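Local coordinates for antigen MTB48, Mycobacterial protein (Mycobacterium smegmatis, PDB 4WJ1) that is exported by the ESX-1 type VII secretion system and probably takes part in DNA conjugation, at least in the recipient strain, at residues A[71-76]-A[114-119]; A[193-198]-A[284-289]. One frame throughout, in Å; residues are numbered along the deposited sequence.

Contact 1. Residues A[71-76]-A[114-119]; sequences AAAIRA and SGIPGP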
loop_
_atom_site.group_PDB
_atom_site.type_symbol
_atom_site.label_atom_id
_atom_site.label_comp_id
_atom_site.label_asym_id
_atom_site.label_seq_id
_atom_site.Cartn_x
_atom_site.Cartn_y
_atom_site.Cartn_z
ATOM N N ALA A 71 -2.488 4.595 19.853
ATOM C CA ALA A 71 -2.776 5.875 20.505
ATOM C C ALA A 71 -3.731 5.670 21.665
ATOM O O ALA A 71 -3.548 6.222 22.739
ATOM C CB ALA A 71 -3.371 6.875 19.523
ATOM N N ALA A 72 -4.763 4.875 21.430
ATOM C CA ALA A 72 -5.794 4.681 22.422
ATOM C C ALA A 72 -5.231 3.898 23.607
ATOM O O ALA A 72 -5.564 4.174 24.757
ATOM C CB ALA A 72 -6.985 3.966 21.810
ATOM N N ALA A 73 -4.368 2.936 23.309
ATOM C CA ALA A 73 -3.737 2.121 24.334
ATOM C C ALA A 73 -2.858 3.003 25.204
ATOM O O ALA A 73 -2.860 2.886 26.427
ATOM C CB ALA A 73 -2.934 1.015 23.704
ATOM N N ILE A 74 -2.129 3.908 24.560
ATOM C CA ILE A 74 -1.278 4.849 25.271
ATOM C C ILE A 74 -2.132 5.732 26.169
ATOM O O ILE A 74 -1.810 5.934 27.336
ATOM C CB ILE A 74 -0.455 5.700 24.293
ATOM C CG1 ILE A 74 0.712 4.875 23.747
ATOM C CG2 ILE A 74 0.089 6.926 24.958
ATOM C CD1 ILE A 74 1.363 5.486 22.502
ATOM N N ARG A 75 -3.250 6.224 25.643
ATOM C CA ARG A 75 -4.132 7.049 26.459
ATOM C C ARG A 75 -4.781 6.267 27.594
ATOM O O ARG A 75 -5.104 6.839 28.635
ATOM C CB ARG A 75 -5.208 7.692 25.599
ATOM C CG ARG A 75 -4.613 8.631 24.569
ATOM C CD ARG A 75 -5.577 9.684 24.144
ATOM N NE ARG A 75 -4.873 10.676 23.358
ATOM C CZ ARG A 75 -4.839 10.683 22.031
ATOM N NH1 ARG A 75 -5.495 9.755 21.339
ATOM N NH2 ARG A 75 -4.154 11.624 21.404
ATOM N N ALA A 76 -4.977 4.967 27.405
ATOM C CA ALA A 76 -5.579 4.162 28.464
ATOM C C ALA A 76 -4.554 4.011 29.588
ATOM O O ALA A 76 -4.873 4.138 30.767
ATOM C CB ALA A 76 -6.027 2.821 27.939
ATOM N N SER A 114 -10.635 -1.979 27.029
ATOM C CA SER A 114 -11.911 -2.531 26.589
ATOM C C SER A 114 -12.692 -1.653 25.613
ATOM O O SER A 114 -13.538 -2.169 24.876
ATOM C CB SER A 114 -12.791 -2.841 27.799
ATOM O OG SER A 114 -13.136 -1.649 28.470
ATOM N N GLY A 115 -12.420 -0.349 25.592
ATOM C CA GLY A 115 -13.131 0.545 24.685
ATOM C C GLY A 115 -12.386 0.885 23.406
ATOM O O GLY A 115 -12.886 1.621 22.557
ATOM N N ILE A 116 -11.182 0.348 23.268
ATOM C CA ILE A 116 -10.345 0.572 22.096
ATOM C C ILE A 116 -10.866 -0.202 20.888
ATOM O O ILE A 116 -11.134 -1.399 20.989
ATOM C CB ILE A 116 -8.897 0.158 22.404
ATOM C CG1 ILE A 116 -8.324 1.079 23.468
ATOM C CG2 ILE A 116 -8.043 0.191 21.179
ATOM C CD1 ILE A 116 -6.930 0.734 23.856
ATOM N N PRO A 117 -11.018 0.478 19.744
ATOM C CA PRO A 117 -11.513 -0.129 18.499
ATOM C C PRO A 117 -10.704 -1.350 18.089
ATOM O O PRO A 117 -9.522 -1.436 18.408
ATOM C CB PRO A 117 -11.341 0.988 17.465
ATOM C CG PRO A 117 -11.302 2.232 18.256
ATOM C CD PRO A 117 -10.684 1.898 19.570
ATOM N N GLY A 118 -11.328 -2.277 17.376
ATOM C CA GLY A 118 -10.635 -3.490 16.997
ATOM C C GLY A 118 -9.894 -3.285 15.694
ATOM O O GLY A 118 -10.059 -2.249 15.034
ATOM N N PRO A 119 -9.068 -4.270 15.315
ATOM C CA PRO A 119 -8.417 -4.243 14.004
ATOM C C PRO A 119 -9.438 -4.034 12.898
ATOM O O PRO A 119 -10.591 -4.449 13.048
ATOM C CB PRO A 119 -7.766 -5.622 13.908
ATOM C CG PRO A 119 -7.536 -6.029 15.359
ATOM C CD PRO A 119 -8.704 -5.457 16.107
#

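Contact 2. Residues A[193-198]-A[284-289]; sequences AEAQRR and PSIGGL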
loop_
_atom_site.group_PDB
_atom_site.type_symbol
_atom_site.label_atom_id
_atom_site.label_comp_id
_atom_site.label_asym_id
_atom_site.label_seq_id
_atom_site.Cartn_x
_atom_site.Cartn_y
_atom_site.Cartn_z
ATOM N N ALA A 193 6.526 0.262 23.143
ATOM C CA ALA A 193 7.636 0.564 22.249
ATOM C C ALA A 193 7.816 -0.558 21.230
ATOM O O ALA A 193 8.085 -0.319 20.051
ATOM C CB ALA A 193 8.906 0.777 23.027
ATOM N N GLU A 194 7.643 -1.783 21.693
ATOM C CA GLU A 194 7.739 -2.949 20.829
ATOM C C GLU A 194 6.632 -2.951 19.767
ATOM O O GLU A 194 6.873 -3.254 18.595
ATOM C CB GLU A 194 7.692 -4.230 21.673
ATOM C CG GLU A 194 7.952 -5.494 20.880
ATOM C CD GLU A 194 9.293 -5.487 20.161
ATOM O OE1 GLU A 194 10.224 -4.796 20.629
ATOM O OE2 GLU A 194 9.414 -6.171 19.119
ATOM N N ALA A 195 5.422 -2.595 20.184
ATOM C CA ALA A 195 4.275 -2.589 19.298
ATOM C C ALA A 195 4.503 -1.527 18.239
ATOM O O ALA A 195 4.240 -1.728 17.047
ATOM C CB ALA A 195 2.990 -2.319 20.078
ATOM N N GLN A 196 5.036 -0.402 18.692
ATOM C CA GLN A 196 5.330 0.704 17.815
ATOM C C GLN A 196 6.402 0.324 16.816
ATOM O O GLN A 196 6.311 0.662 15.640
ATOM C CB GLN A 196 5.767 1.902 18.621
ATOM C CG GLN A 196 4.650 2.553 19.390
ATOM C CD GLN A 196 5.175 3.679 20.244
ATOM O OE1 GLN A 196 6.084 4.395 19.831
ATOM N NE2 GLN A 196 4.638 3.822 21.451
ATOM N N ARG A 197 7.421 -0.383 17.279
ATOM C CA ARG A 197 8.473 -0.819 16.382
ATOM C C ARG A 197 7.896 -1.718 15.294
ATOM O O ARG A 197 8.301 -1.651 14.141
ATOM C CB ARG A 197 9.570 -1.550 17.141
ATOM C CG ARG A 197 10.770 -1.872 16.272
ATOM C CD ARG A 197 11.618 -2.997 16.866
ATOM N NE ARG A 197 10.851 -4.225 17.093
ATOM C CZ ARG A 197 10.382 -5.015 16.125
ATOM N NH1 ARG A 197 10.573 -4.716 14.833
ATOM N NH2 ARG A 197 9.705 -6.109 16.456
ATOM N N ARG A 198 6.932 -2.549 15.663
ATOM C CA ARG A 198 6.308 -3.428 14.692
ATOM C C ARG A 198 5.562 -2.620 13.655
ATOM O O ARG A 198 5.697 -2.873 12.460
ATOM C CB ARG A 198 5.357 -4.405 15.369
ATOM C CG ARG A 198 6.061 -5.440 16.214
ATOM C CD ARG A 198 5.149 -6.598 16.555
ATOM N NE ARG A 198 5.729 -7.399 17.627
ATOM C CZ ARG A 198 5.408 -7.237 18.904
ATOM N NH1 ARG A 198 4.505 -6.309 19.223
ATOM N NH2 ARG A 198 5.974 -7.997 19.846
ATOM N N PRO A 284 0.487 -5.035 12.232
ATOM C CA PRO A 284 0.426 -5.659 13.557
ATOM C C PRO A 284 -0.647 -4.984 14.399
ATOM O O PRO A 284 -0.871 -3.775 14.271
ATOM C CB PRO A 284 1.820 -5.410 14.132
ATOM C CG PRO A 284 2.221 -4.105 13.504
ATOM C CD PRO A 284 1.664 -4.157 12.093
ATOM N N SER A 285 -1.321 -5.757 15.237
ATOM C CA SER A 285 -2.330 -5.189 16.110
ATOM C C SER A 285 -1.801 -5.260 17.527
ATOM O O SER A 285 -1.450 -6.336 17.997
ATOM C CB SER A 285 -3.664 -5.932 15.975
ATOM O OG SER A 285 -4.133 -5.909 14.634
ATOM N N ILE A 286 -1.710 -4.117 18.197
ATOM C CA ILE A 286 -1.290 -4.115 19.595
ATOM C C ILE A 286 -2.349 -4.795 20.449
ATOM O O ILE A 286 -3.543 -4.737 20.142
ATOM C CB ILE A 286 -1.054 -2.692 20.123
ATOM C CG1 ILE A 286 -0.296 -2.742 21.447
ATOM C CG2 ILE A 286 -2.374 -1.960 20.280
ATOM C CD1 ILE A 286 -0.033 -1.414 22.016
ATOM N N GLY A 287 -1.919 -5.449 21.519
ATOM C CA GLY A 287 -2.853 -6.114 22.399
ATOM C C GLY A 287 -3.341 -5.212 23.509
ATOM O O GLY A 287 -4.434 -4.655 23.453
ATOM N N GLY A 288 -2.511 -5.056 24.520
ATOM C CA GLY A 288 -2.891 -4.369 25.732
ATOM C C GLY A 288 -1.629 -4.317 26.560
ATOM O O GLY A 288 -0.746 -5.152 26.400
ATOM N N LEU A 289 -1.534 -3.343 27.448
ATOM C CA LEU A 289 -0.278 -3.104 28.132
ATOM C C LEU A 289 -0.287 -3.725 29.505
ATOM O O LEU A 289 -1.328 -3.756 30.161
ATOM C CB LEU A 289 -0.010 -1.604 28.222
ATOM C CG LEU A 289 -0.021 -0.981 26.820
ATOM C CD1 LEU A 289 0.073 0.527 26.870
ATOM C CD2 LEU A 289 1.127 -1.573 26.025
HETATM O O HOH W 1 1.490 -3.044 16.722
#

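Contact 1. Residues A[71-76]-A[114-119]
Ile116 packs its side chain against Ala72 and Ala73 on one side of helix 40-96, and nearly all of the contact rests on these three residues. The loop 114-119 runs along the helix in the opposite direction, with its backbone held off by the length of one isoleucine: the closest CA atoms, of Ala72 and Ile116, are 6.1 Å apart. CG1 of Ile116 lies 3.6 Å from Ala72 CB, and CG2 of Ile116 approaches the same methyl at 4.0 Å, leaving Ala72 opposite the fork of the branched side chain. With chi2 at 179° the longer branch is fully extended, and this carries Ile116 CD1 past Ala72 to the backbone of the next residue, 3.4 Å from Ala73 N. Ile116 CD1 also meets Ala73 CB, at 4.0 Å. Alanine suits both helix positions because a single methyl lets a larger side chain come right up to the helix backbone; isoleucine supplies the reach that the loop needs. Just beyond, the carbonyls of Pro117 and Gly118 accept hydrogen bonds from Arg69 and Arg65 of the same helix, so polar bonds fasten the loop beside the apolar contact. Across 71-76 and 114-119 themselves the chemistry is wholly apolar, which implies that shape and exclusion of water, rather than directional bonds, hold Ile116 in place.

Contact 2. Residues A[193-198]-A[284-289]
Ala195 and Ile286 bring the two backbones closest, their CA atoms 5.8 Å apart, and those of Arg198 and Pro284 follow at 6.4 Å, just under one turn further along the helix. Here an extended C-terminal tail lies against helix 187-230 of the helical-bundle PPE domain, and 284-289 runs opposite in direction to the helix. The spacing of the touching helix residues, three apart, places Ala195 and Arg198 on the same side of the helix, facing the tail. Ala195 presents its methyl to the longer branch of Ile286: Ala195 CB is 3.6 Å from Ile286 CG1 and almost as near to CD1. A chi1 of -166° and an extended chi2 swing CG1 and CD1 of Ile286 both against that methyl. A small residue at 195 and a branched one at 286 thus fill a narrow seam between helix and tail. At the more exposed end, Pro284 CG rests on the base of Arg198, 3.7 Å from both its CB and its carbonyl carbon, while the extended chain carries the guanidinium back over Glu194. Proline suits this place: its compact ring offers the helix an apolar surface, and it has no backbone N-H needing a partner. Trp202 of the same helix also touches it. A water between the two backbones donates to Ala195 O at 3.1 Å and, weakly, to Pro284 O. Along the helix surface, Glu194 OE2 receives two N-H groups of Arg197, NE and NH2, side-on and from the same face of the carboxylate. Arg198 lays a guanidinium face over Glu194 CG and adds a long charge contact to OE2, with no N-H directed at it. The shorter and straighter of the two bonds runs from Arg197 NH2 to Glu194 OE2, at 2.7 Å with an N-H...O angle of 161°.

Overall arrangement
Both segments of contact 1 precede those of contact 2 in the sequence, yet the contacts lie about 11 Å apart, centre to centre. Contact 1 sets a connecting loop on residues 71-76 of the PE domain; contact 2 sets the C-terminal tail on helix 187-230 of the PPE domain. The tail lies along the groove between helices 40-96 and 187-230: Ile286 CD1 is 4.1 Å from Ala73 CB, and Leu289 packs by the Ala73 carbonyl. Loop 114-119 flanks the tail on the side away from helix 187-230, with Pro119 touching Ser285. Arg69 bonds to both Pro117 O and Ile286 O. The two helices also touch directly, Ile74 against Gln196, and PE and PPE parts pack as one helical bundle.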